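Local coordinates for protein pectate lyase (Bacillus, PDB 3VMV) that probably cleaves polygalacturonate chains of pectin by beta-elimination, as a secreted parallel beta-helix enzyme of polysaccharide lyase family 1, at residues K171-W176 with Y200-N205; Y222-N227 with Y245-G250. All blocks are in the same frame, centred on the assembly; numbering follows the deposited sequence.

Contact 1. Residues K171-W176 with Y200-N205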
ATOM      1  N   LYS A 171      -1.778  -8.864   2.871  1.00 10.16           N
ATOM      2  CA  LYS A 171      -0.564  -9.678   2.652  1.00  8.06           C
ATOM      3  C   LYS A 171       0.106  -9.157   1.390  1.00 10.16           C
ATOM      4  O   LYS A 171      -0.567  -8.905   0.395  1.00 10.77           O
ATOM      5  CB  LYS A 171      -0.914 -11.137   2.451  1.00  8.99           C
ATOM      6  CG  LYS A 171      -1.593 -11.770   3.687  1.00 10.23           C
ATOM      7  CD  LYS A 171      -1.781 -13.281   3.451  1.00 13.67           C
ATOM      8  CE  LYS A 171      -2.340 -13.954   4.721  1.00 20.57           C
ATOM      9  NZ  LYS A 171      -2.433 -15.437   4.505  1.00 21.18           N
ATOM     10  N   PHE A 172       1.422  -8.927   1.479  1.00  8.27           N
ATOM     11  CA  PHE A 172       2.260  -8.564   0.328  1.00  9.41           C
ATOM     12  C   PHE A 172       3.298  -9.686   0.253  1.00  9.47           C
ATOM     13  O   PHE A 172       4.088  -9.866   1.186  1.00 10.62           O
ATOM     14  CB  PHE A 172       3.037  -7.272   0.630  1.00  9.67           C
ATOM     15  CG  PHE A 172       2.204  -6.022   0.698  1.00  9.14           C
ATOM     16  CD1 PHE A 172       2.151  -5.163  -0.408  1.00 11.09           C
ATOM     17  CD2 PHE A 172       1.472  -5.695   1.846  1.00  7.36           C
ATOM     18  CE1 PHE A 172       1.422  -3.985  -0.386  1.00 11.53           C
ATOM     19  CE2 PHE A 172       0.742  -4.519   1.887  1.00  8.67           C
ATOM     20  CZ  PHE A 172       0.692  -3.660   0.749  1.00  8.44           C
ATOM     21  N   GLU A 173       3.338 -10.453  -0.836  1.00  9.83           N
ATOM     22  CA  GLU A 173       4.196 -11.610  -0.877  1.00 10.21           C
ATOM     23  C   GLU A 173       4.758 -11.793  -2.259  1.00 10.64           C
ATOM     24  O   GLU A 173       4.166 -11.379  -3.249  1.00 11.43           O
ATOM     25  CB  GLU A 173       3.408 -12.869  -0.530  1.00 12.93           C
ATOM     26  CG  GLU A 173       2.686 -12.809   0.820  1.00 11.96           C
ATOM     27  CD  GLU A 173       2.186 -14.184   1.290  1.00 13.34           C
ATOM     28  OE1 GLU A 173       0.954 -14.361   1.429  1.00 18.39           O
ATOM     29  OE2 GLU A 173       3.020 -15.096   1.546  1.00 15.28           O
ATOM     30  N   ASN A 174       5.903 -12.453  -2.303  1.00  9.53           N
ATOM     31  CA  ASN A 174       6.449 -12.985  -3.559  1.00 10.29           C
ATOM     32  C   ASN A 174       6.585 -11.920  -4.613  1.00 10.15           C
ATOM     33  O   ASN A 174       5.917 -11.983  -5.666  1.00 12.22           O
ATOM     34  CB  ASN A 174       5.594 -14.161  -4.081  1.00 12.50           C
ATOM     35  CG  ASN A 174       5.359 -15.224  -3.013  1.00 12.53           C
ATOM     36  OD1 ASN A 174       6.211 -15.481  -2.184  1.00 13.80           O
ATOM     37  ND2 ASN A 174       4.193 -15.869  -3.067  1.00 18.65           N
ATOM     38  N   HIS A 175       7.448 -10.957  -4.347  1.00 10.05           N
ATOM     39  CA  HIS A 175       7.526  -9.806  -5.241  1.00  9.55           C
ATOM     40  C   HIS A 175       8.873  -9.128  -5.073  1.00 12.47           C
ATOM     41  O   HIS A 175       9.466  -9.175  -4.020  1.00 11.70           O
ATOM     42  CB  HIS A 175       6.406  -8.836  -4.860  1.00 12.38           C
ATOM     43  CG  HIS A 175       6.147  -7.783  -5.883  1.00 10.50           C
ATOM     44  ND1 HIS A 175       6.668  -6.512  -5.823  1.00 13.58           N
ATOM     45  CD2 HIS A 175       5.391  -7.834  -7.004  1.00  7.25           C
ATOM     46  CE1 HIS A 175       6.244  -5.826  -6.875  1.00  8.20           C
ATOM     47  NE2 HIS A 175       5.498  -6.620  -7.619  1.00 12.65           N
ATOM     48  N   TRP A 176       9.339  -8.432  -6.105  1.00 10.56           N
ATOM     49  CA  TRP A 176      10.572  -7.702  -6.018  1.00 11.13           C
ATOM     50  C   TRP A 176      10.377  -6.287  -5.422  1.00 12.91           C
ATOM     51  O   TRP A 176      10.807  -6.066  -4.288  1.00 14.70           O
ATOM     52  CB  TRP A 176      11.229  -7.579  -7.401  1.00 11.83           C
ATOM     53  CG  TRP A 176      11.835  -8.846  -7.961  1.00 12.84           C
ATOM     54  CD1 TRP A 176      11.194  -9.844  -8.655  1.00 12.89           C
ATOM     55  CD2 TRP A 176      13.210  -9.195  -7.949  1.00 11.48           C
ATOM     56  NE1 TRP A 176      12.104 -10.802  -9.050  1.00 12.61           N
ATOM     57  CE2 TRP A 176      13.347 -10.430  -8.625  1.00 14.03           C
ATOM     58  CE3 TRP A 176      14.353  -8.592  -7.399  1.00 12.63           C
ATOM     59  CZ2 TRP A 176      14.585 -11.069  -8.780  1.00 14.80           C
ATOM     60  CZ3 TRP A 176      15.584  -9.219  -7.564  1.00 14.11           C
ATOM     61  CH2 TRP A 176      15.682 -10.447  -8.266  1.00 14.42           C
ATOM     62  N   TYR A 200       1.312  -8.393   6.492  1.00  9.26           N
ATOM     63  CA  TYR A 200       2.317  -9.428   6.345  1.00  7.93           C
ATOM     64  C   TYR A 200       3.140  -9.093   5.107  1.00 11.36           C
ATOM     65  O   TYR A 200       2.560  -8.955   4.005  1.00 11.69           O
ATOM     66  CB  TYR A 200       1.587 -10.731   6.079  1.00 10.67           C
ATOM     67  CG  TYR A 200       2.397 -12.002   6.043  1.00 11.82           C
ATOM     68  CD1 TYR A 200       3.372 -12.286   7.010  1.00 13.01           C
ATOM     69  CD2 TYR A 200       2.148 -12.970   5.072  1.00 14.49           C
ATOM     70  CE1 TYR A 200       4.065 -13.486   6.988  1.00 13.17           C
ATOM     71  CE2 TYR A 200       2.856 -14.157   5.061  1.00 14.38           C
ATOM     72  CZ  TYR A 200       3.774 -14.418   6.017  1.00 13.22           C
ATOM     73  OH  TYR A 200       4.484 -15.621   6.036  1.00 18.87           O
ATOM     74  N   PHE A 201       4.447  -8.911   5.300  1.00  9.19           N
ATOM     75  CA  PHE A 201       5.382  -8.605   4.205  1.00  8.70           C
ATOM     76  C   PHE A 201       6.311  -9.792   4.083  1.00 10.52           C
ATOM     77  O   PHE A 201       7.203  -9.949   4.903  1.00 12.10           O
ATOM     78  CB  PHE A 201       6.184  -7.352   4.562  1.00  9.32           C
ATOM     79  CG  PHE A 201       5.338  -6.091   4.750  1.00  7.99           C
ATOM     80  CD1 PHE A 201       4.588  -5.544   3.701  1.00 11.00           C
ATOM     81  CD2 PHE A 201       5.353  -5.405   5.959  1.00  8.72           C
ATOM     82  CE1 PHE A 201       3.854  -4.362   3.898  1.00  9.38           C
ATOM     83  CE2 PHE A 201       4.679  -4.202   6.151  1.00 10.36           C
ATOM     84  CZ  PHE A 201       3.893  -3.683   5.118  1.00 10.20           C
ATOM     85  N   ASN A 202       6.147 -10.651   3.078  1.00 10.45           N
ATOM     86  CA  ASN A 202       6.833 -11.944   3.097  1.00 11.01           C
ATOM     87  C   ASN A 202       7.417 -12.306   1.717  1.00 11.50           C
ATOM     88  O   ASN A 202       6.728 -12.231   0.707  1.00 11.81           O
ATOM     89  CB  ASN A 202       5.817 -13.018   3.525  1.00 13.76           C
ATOM     90  CG  ASN A 202       6.376 -14.403   3.428  1.00 14.20           C
ATOM     91  OD1 ASN A 202       7.387 -14.713   4.059  1.00 15.24           O
ATOM     92  ND2 ASN A 202       5.702 -15.260   2.676  1.00 15.90           N
ATOM     93  N   ASN A 203       8.667 -12.749   1.714  1.00 10.87           N
ATOM     94  CA  ASN A 203       9.339 -13.189   0.473  1.00 10.83           C
ATOM     95  C   ASN A 203       9.365 -12.074  -0.580  1.00 12.72           C
ATOM     96  O   ASN A 203       8.807 -12.202  -1.694  1.00 11.35           O
ATOM     97  CB  ASN A 203       8.771 -14.485  -0.081  1.00 11.27           C
ATOM     98  CG  ASN A 203       9.621 -15.030  -1.202  1.00 13.75           C
ATOM     99  OD1 ASN A 203      10.852 -15.057  -1.104  1.00 16.27           O
ATOM    100  ND2 ASN A 203       8.976 -15.498  -2.254  1.00 16.69           N
ATOM    101  N   LEU A 204      10.035 -10.977  -0.195  1.00 10.14           N
ATOM    102  CA  LEU A 204      10.106  -9.752  -0.993  1.00  9.38           C
ATOM    103  C   LEU A 204      11.546  -9.417  -1.184  1.00 10.95           C
ATOM    104  O   LEU A 204      12.384  -9.788  -0.357  1.00 14.25           O
ATOM    105  CB  LEU A 204       9.404  -8.575  -0.284  1.00  9.51           C
ATOM    106  CG  LEU A 204       7.962  -8.895   0.138  1.00 11.15           C
ATOM    107  CD1 LEU A 204       7.509  -7.777   1.074  1.00  9.95           C
ATOM    108  CD2 LEU A 204       7.027  -9.024  -1.075  1.00 12.41           C
ATOM    109  N   ASN A 205      11.879  -8.671  -2.246  1.00 10.95           N
ATOM    110  CA  ASN A 205      13.267  -8.226  -2.358  1.00 11.36           C
ATOM    111  C   ASN A 205      13.549  -6.892  -1.656  1.00  9.04           C
ATOM    112  O   ASN A 205      14.520  -6.746  -0.906  1.00  9.71           O
ATOM    113  CB  ASN A 205      13.701  -8.136  -3.825  1.00 10.99           C
ATOM    114  CG  ASN A 205      15.201  -7.921  -3.961  1.00 12.73           C
ATOM    115  OD1 ASN A 205      15.660  -6.916  -4.543  1.00 17.99           O
ATOM    116  ND2 ASN A 205      15.950  -8.816  -3.414  1.00  9.99           N
TER
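N203 ND2 is gripped by two carbonyl oxygens: it gives a nearly straight hydrogen bond of 2.8 Å to N174 OD1 (174° at the hydrogen) and another to the backbone O of F143. The acceptor N174 OD1 lies in the plane of the N203 amide, yet the two amide planes are turned steeply against each other. Just before N174, E173 runs extended from a CG set anti to its carbonyl carbon (chi1 -56°), which carries its carboxylate across to the next strand. There E173 OE2 accepts a hydrogen bond from N202 ND2 at 2.9 Å, met on its anti side and somewhat out of the carboxylate plane, and also lies 3.6 Å from Y200 CE2. With an alanine here, N202 ND2 would probably lose its acceptor across the contact, leaving the amide freer to turn and this flank of the Y200 ring less covered. On the face bearing F172, H175, F201 and L204, the phenylalanines run side by side, F172 CD2 reaching F201 CE1 at 3.4 Å with the rings inclined at 39°; L204 CD2 packs on H175 CB at 3.8 Å. Backbone hydrogen bonds join the parallel strands, F172 N donating to Y200 O at 2.8 Å, and continue through the corner, where H175 N donates to N203 O. Asparagines in left-handed backbone conformation, lined up at equivalent corners of successive coils and hydrogen-bonded through their side chains, are a hallmark of the pectate lyase parallel beta-helix.

Contact 2. Residues Y222-N227 with Y245-G250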
ATOM      1  N   TYR A 222       4.338  -7.723  10.241  1.00  9.12           N
ATOM      2  CA  TYR A 222       5.167  -8.919  10.293  1.00  9.34           C
ATOM      3  C   TYR A 222       5.946  -8.966   9.001  1.00  8.22           C
ATOM      4  O   TYR A 222       5.350  -9.165   7.951  1.00 10.27           O
ATOM      5  CB  TYR A 222       4.251 -10.140  10.451  1.00 10.09           C
ATOM      6  CG  TYR A 222       4.879 -11.514  10.539  1.00  9.40           C
ATOM      7  CD1 TYR A 222       6.247 -11.677  10.654  1.00 11.43           C
ATOM      8  CD2 TYR A 222       4.068 -12.628  10.597  1.00 12.64           C
ATOM      9  CE1 TYR A 222       6.775 -12.989  10.737  1.00 13.99           C
ATOM     10  CE2 TYR A 222       4.594 -13.915  10.678  1.00 13.04           C
ATOM     11  CZ  TYR A 222       5.938 -14.068  10.776  1.00 13.80           C
ATOM     12  OH  TYR A 222       6.408 -15.349  10.882  1.00 16.33           O
ATOM     13  N   PHE A 223       7.246  -8.693   9.107  1.00  8.92           N
ATOM     14  CA  PHE A 223       8.185  -8.711   7.970  1.00  9.48           C
ATOM     15  C   PHE A 223       8.925 -10.037   8.017  1.00 12.19           C
ATOM     16  O   PHE A 223       9.460 -10.410   9.084  1.00 11.12           O
ATOM     17  CB  PHE A 223       9.220  -7.618   8.144  1.00  9.48           C
ATOM     18  CG  PHE A 223       8.704  -6.176   8.104  1.00 10.35           C
ATOM     19  CD1 PHE A 223       8.955  -5.385   6.988  1.00 12.04           C
ATOM     20  CD2 PHE A 223       8.051  -5.605   9.198  1.00  9.05           C
ATOM     21  CE1 PHE A 223       8.630  -4.035   6.957  1.00 10.99           C
ATOM     22  CE2 PHE A 223       7.697  -4.257   9.191  1.00  8.73           C
ATOM     23  CZ  PHE A 223       7.962  -3.457   8.047  1.00  9.89           C
ATOM     24  N   LYS A 224       9.007 -10.761   6.891  1.00  9.79           N
ATOM     25  CA  LYS A 224       9.609 -12.093   6.894  1.00  9.29           C
ATOM     26  C   LYS A 224      10.289 -12.343   5.570  1.00 11.99           C
ATOM     27  O   LYS A 224       9.700 -12.108   4.504  1.00 11.65           O
ATOM     28  CB  LYS A 224       8.517 -13.150   7.091  1.00 11.88           C
ATOM     29  CG  LYS A 224       9.042 -14.566   7.207  1.00 15.88           C
ATOM     30  CD  LYS A 224       7.883 -15.506   7.588  1.00 20.96           C
ATOM     31  CE  LYS A 224       8.407 -16.885   7.947  1.00 32.94           C
ATOM     32  NZ  LYS A 224       9.132 -17.508   6.821  1.00 41.14           N
ATOM     33  N   ASP A 225      11.520 -12.846   5.639  1.00 11.11           N
ATOM     34  CA  ASP A 225      12.198 -13.338   4.428  1.00 10.70           C
ATOM     35  C   ASP A 225      12.269 -12.245   3.377  1.00 12.36           C
ATOM     36  O   ASP A 225      11.809 -12.382   2.245  1.00 12.49           O
ATOM     37  CB  ASP A 225      11.523 -14.606   3.911  1.00 13.07           C
ATOM     38  CG  ASP A 225      11.726 -15.806   4.847  1.00 15.06           C
ATOM     39  OD1 ASP A 225      12.615 -15.777   5.730  1.00 15.06           O
ATOM     40  OD2 ASP A 225      11.024 -16.811   4.648  1.00 18.44           O
ATOM     41  N   ILE A 226      12.882 -11.136   3.781  1.00 12.14           N
ATOM     42  CA  ILE A 226      13.067 -10.006   2.871  1.00 11.41           C
ATOM     43  C   ILE A 226      14.524 -10.037   2.444  1.00 11.37           C
ATOM     44  O   ILE A 226      15.440  -9.920   3.274  1.00 13.25           O
ATOM     45  CB  ILE A 226      12.615  -8.701   3.525  1.00 10.51           C
ATOM     46  CG1 ILE A 226      11.079  -8.770   3.754  1.00 16.80           C
ATOM     47  CG2 ILE A 226      12.961  -7.476   2.598  1.00 11.34           C
ATOM     48  CD1 ILE A 226      10.469  -7.604   4.531  1.00 15.55           C
ATOM     49  N   ASN A 227      14.736 -10.197   1.132  1.00 11.00           N
ATOM     50  CA  ASN A 227      16.052 -10.568   0.632  1.00 12.55           C
ATOM     51  C   ASN A 227      17.095  -9.470   0.698  1.00 12.65           C
ATOM     52  O   ASN A 227      18.234  -9.727   1.092  1.00 15.63           O
ATOM     53  CB  ASN A 227      15.892 -11.084  -0.820  1.00 12.89           C
ATOM     54  CG  ASN A 227      17.185 -11.585  -1.377  1.00 18.12           C
ATOM     55  OD1 ASN A 227      17.764 -12.524  -0.847  1.00 22.35           O
ATOM     56  ND2 ASN A 227      17.663 -10.954  -2.434  1.00 20.47           N
ATOM     57  N   TYR A 245       7.379  -7.082  13.977  1.00 11.01           N
ATOM     58  CA  TYR A 245       8.140  -8.311  14.090  1.00  9.44           C
ATOM     59  C   TYR A 245       8.894  -8.558  12.790  1.00 10.19           C
ATOM     60  O   TYR A 245       8.260  -8.538  11.729  1.00  9.98           O
ATOM     61  CB  TYR A 245       7.193  -9.490  14.420  1.00 10.11           C
ATOM     62  CG  TYR A 245       7.896 -10.680  14.961  1.00 15.04           C
ATOM     63  CD1 TYR A 245       8.001 -10.809  16.334  1.00 17.76           C
ATOM     64  CD2 TYR A 245       8.458 -11.649  14.147  1.00 22.07           C
ATOM     65  CE1 TYR A 245       8.629 -11.832  16.909  1.00 23.91           C
ATOM     66  CE2 TYR A 245       9.156 -12.756  14.782  1.00 15.86           C
ATOM     67  CZ  TYR A 245       9.202 -12.774  16.151  1.00 19.86           C
ATOM     68  OH  TYR A 245       9.840 -13.754  16.879  1.00 25.77           O
ATOM     69  N   PHE A 246      10.227  -8.745  12.871  1.00  9.35           N
ATOM     70  CA  PHE A 246      11.008  -8.994  11.677  1.00  8.76           C
ATOM     71  C   PHE A 246      11.717 -10.340  11.819  1.00 13.44           C
ATOM     72  O   PHE A 246      12.351 -10.593  12.843  1.00 14.17           O
ATOM     73  CB  PHE A 246      12.133  -7.950  11.578  1.00 11.13           C
ATOM     74  CG  PHE A 246      11.671  -6.531  11.411  1.00 10.75           C
ATOM     75  CD1 PHE A 246      11.611  -5.948  10.139  1.00  9.71           C
ATOM     76  CD2 PHE A 246      11.286  -5.760  12.515  1.00 10.46           C
ATOM     77  CE1 PHE A 246      11.220  -4.621   9.973  1.00 10.97           C
ATOM     78  CE2 PHE A 246      10.921  -4.430  12.359  1.00  8.89           C
ATOM     79  CZ  PHE A 246      10.858  -3.840  11.105  1.00 10.31           C
ATOM     80  N   ASP A 247      11.650 -11.177  10.778  1.00 10.10           N
ATOM     81  CA  ASP A 247      12.340 -12.461  10.781  1.00 11.39           C
ATOM     82  C   ASP A 247      13.081 -12.557   9.451  1.00 12.31           C
ATOM     83  O   ASP A 247      12.433 -12.568   8.392  1.00 11.43           O
ATOM     84  CB  ASP A 247      11.298 -13.586  10.884  1.00 14.01           C
ATOM     85  CG  ASP A 247      11.902 -14.996  10.728  1.00 18.15           C
ATOM     86  OD1 ASP A 247      11.121 -15.951  10.782  1.00 23.10           O
ATOM     87  OD2 ASP A 247      13.125 -15.170  10.588  1.00 21.30           O
ATOM     88  N   ASN A 248      14.412 -12.655   9.512  1.00 10.96           N
ATOM     89  CA  ASN A 248      15.228 -12.903   8.326  1.00 13.14           C
ATOM     90  C   ASN A 248      15.036 -11.783   7.338  1.00 13.04           C
ATOM     91  O   ASN A 248      14.698 -12.020   6.159  1.00 12.75           O
ATOM     92  CB  ASN A 248      14.879 -14.256   7.693  1.00 13.17           C
ATOM     93  CG  ASN A 248      15.843 -14.651   6.583  1.00 16.97           C
ATOM     94  OD1 ASN A 248      15.461 -15.368   5.639  1.00 23.51           O
ATOM     95  ND2 ASN A 248      17.072 -14.194   6.675  1.00 17.32           N
ATOM     96  N   VAL A 249      15.237 -10.556   7.816  1.00 13.28           N
ATOM     97  CA  VAL A 249      15.043  -9.355   6.998  1.00 11.64           C
ATOM     98  C   VAL A 249      16.329  -8.610   6.721  1.00 12.77           C
ATOM     99  O   VAL A 249      16.970  -8.077   7.627  1.00 16.39           O
ATOM    100  CB  VAL A 249      14.095  -8.398   7.707  1.00 10.51           C
ATOM    101  CG1 VAL A 249      13.943  -7.037   6.966  1.00 11.39           C
ATOM    102  CG2 VAL A 249      12.710  -9.040   7.828  1.00 12.12           C
ATOM    103  N   GLY A 250      16.708  -8.574   5.448  1.00 14.20           N
ATOM    104  CA  GLY A 250      17.866  -7.814   5.026  1.00 16.68           C
ATOM    105  C   GLY A 250      19.096  -8.662   4.888  1.00 17.25           C
ATOM    106  O   GLY A 250      19.304  -9.592   5.675  1.00 18.72           O
TER
HETATM  107  O   HOH W   1       8.791 -15.894  11.802  1.00 26.62           O
HETATM  108  O   HOH W   2      12.074 -17.060   8.024  1.00 24.97           O
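The F223 ring carries F246 on one face, with CE1 of F246 3.4 Å above the plane and over its centre, while I226 CD1 and Y245 O sit in plane at its edge. The two phenylalanine rings form an offset stack, their planes only 17° apart. On the opposite side of the strands Y245 turns its edge toward the face of Y222 in an offset edge-to-face pair, planes 88° apart, with Y245 CD2 4.0 Å from Y222 CE1; helix 309-319 touches both tyrosines. On the same face of the strands as the stacked rings, V249 CG2 packs against F223 CB at 3.8 Å, and V249 CG1 meets I226 CB. In-register stacking of like side chains on neighbouring coils is characteristic of the parallel beta-helix; here the phenylalanines stack in its interior, and backbone hydrogen bonds between parallel strands, such as F223 N to Y245 O at 2.8 Å, hold the coils together. At the corner D225 and N248 both take left-handed backbone angles, and I226 N still reaches N248 O. K224 is bent at its last torsion (chi4 -60°), which brings its NZ to 3.0 Å from D225 OD2, above the carboxylate plane, in a salt bridge. A water accepts from K224 NZ and donates to D225 OD1 at 2.7 Å and, weakly, to D247 OD1. A second water joins D247 OD1 to Y222 OH, 2.6 Å from that hydroxyl. Past the corner G250 N donates to I226 O at 2.9 Å, at backbone angles where a side chain would jam against the preceding carbonyl oxygen.

Contacts 1 and 2 are successive steps along the same beta-helix, their centres 9 Å apart. Strands 200-202 and 222-226 are neighbours and join them: F201 N lies 2.8 Å from Y222 O, and F201 O 2.8 Å from K224 N, both probable hydrogen bonds. F201 also meets F223, which links the phenylalanine pairs of both contacts into one row, and the row runs on to F139 beyond contact 1 and F284 beyond contact 2. On the other face Y200 meets Y222. The corner repeats as well, N174 and N203 in contact 1 being followed by D225 and N248 in contact 2, where an aspartate takes one asparagine place.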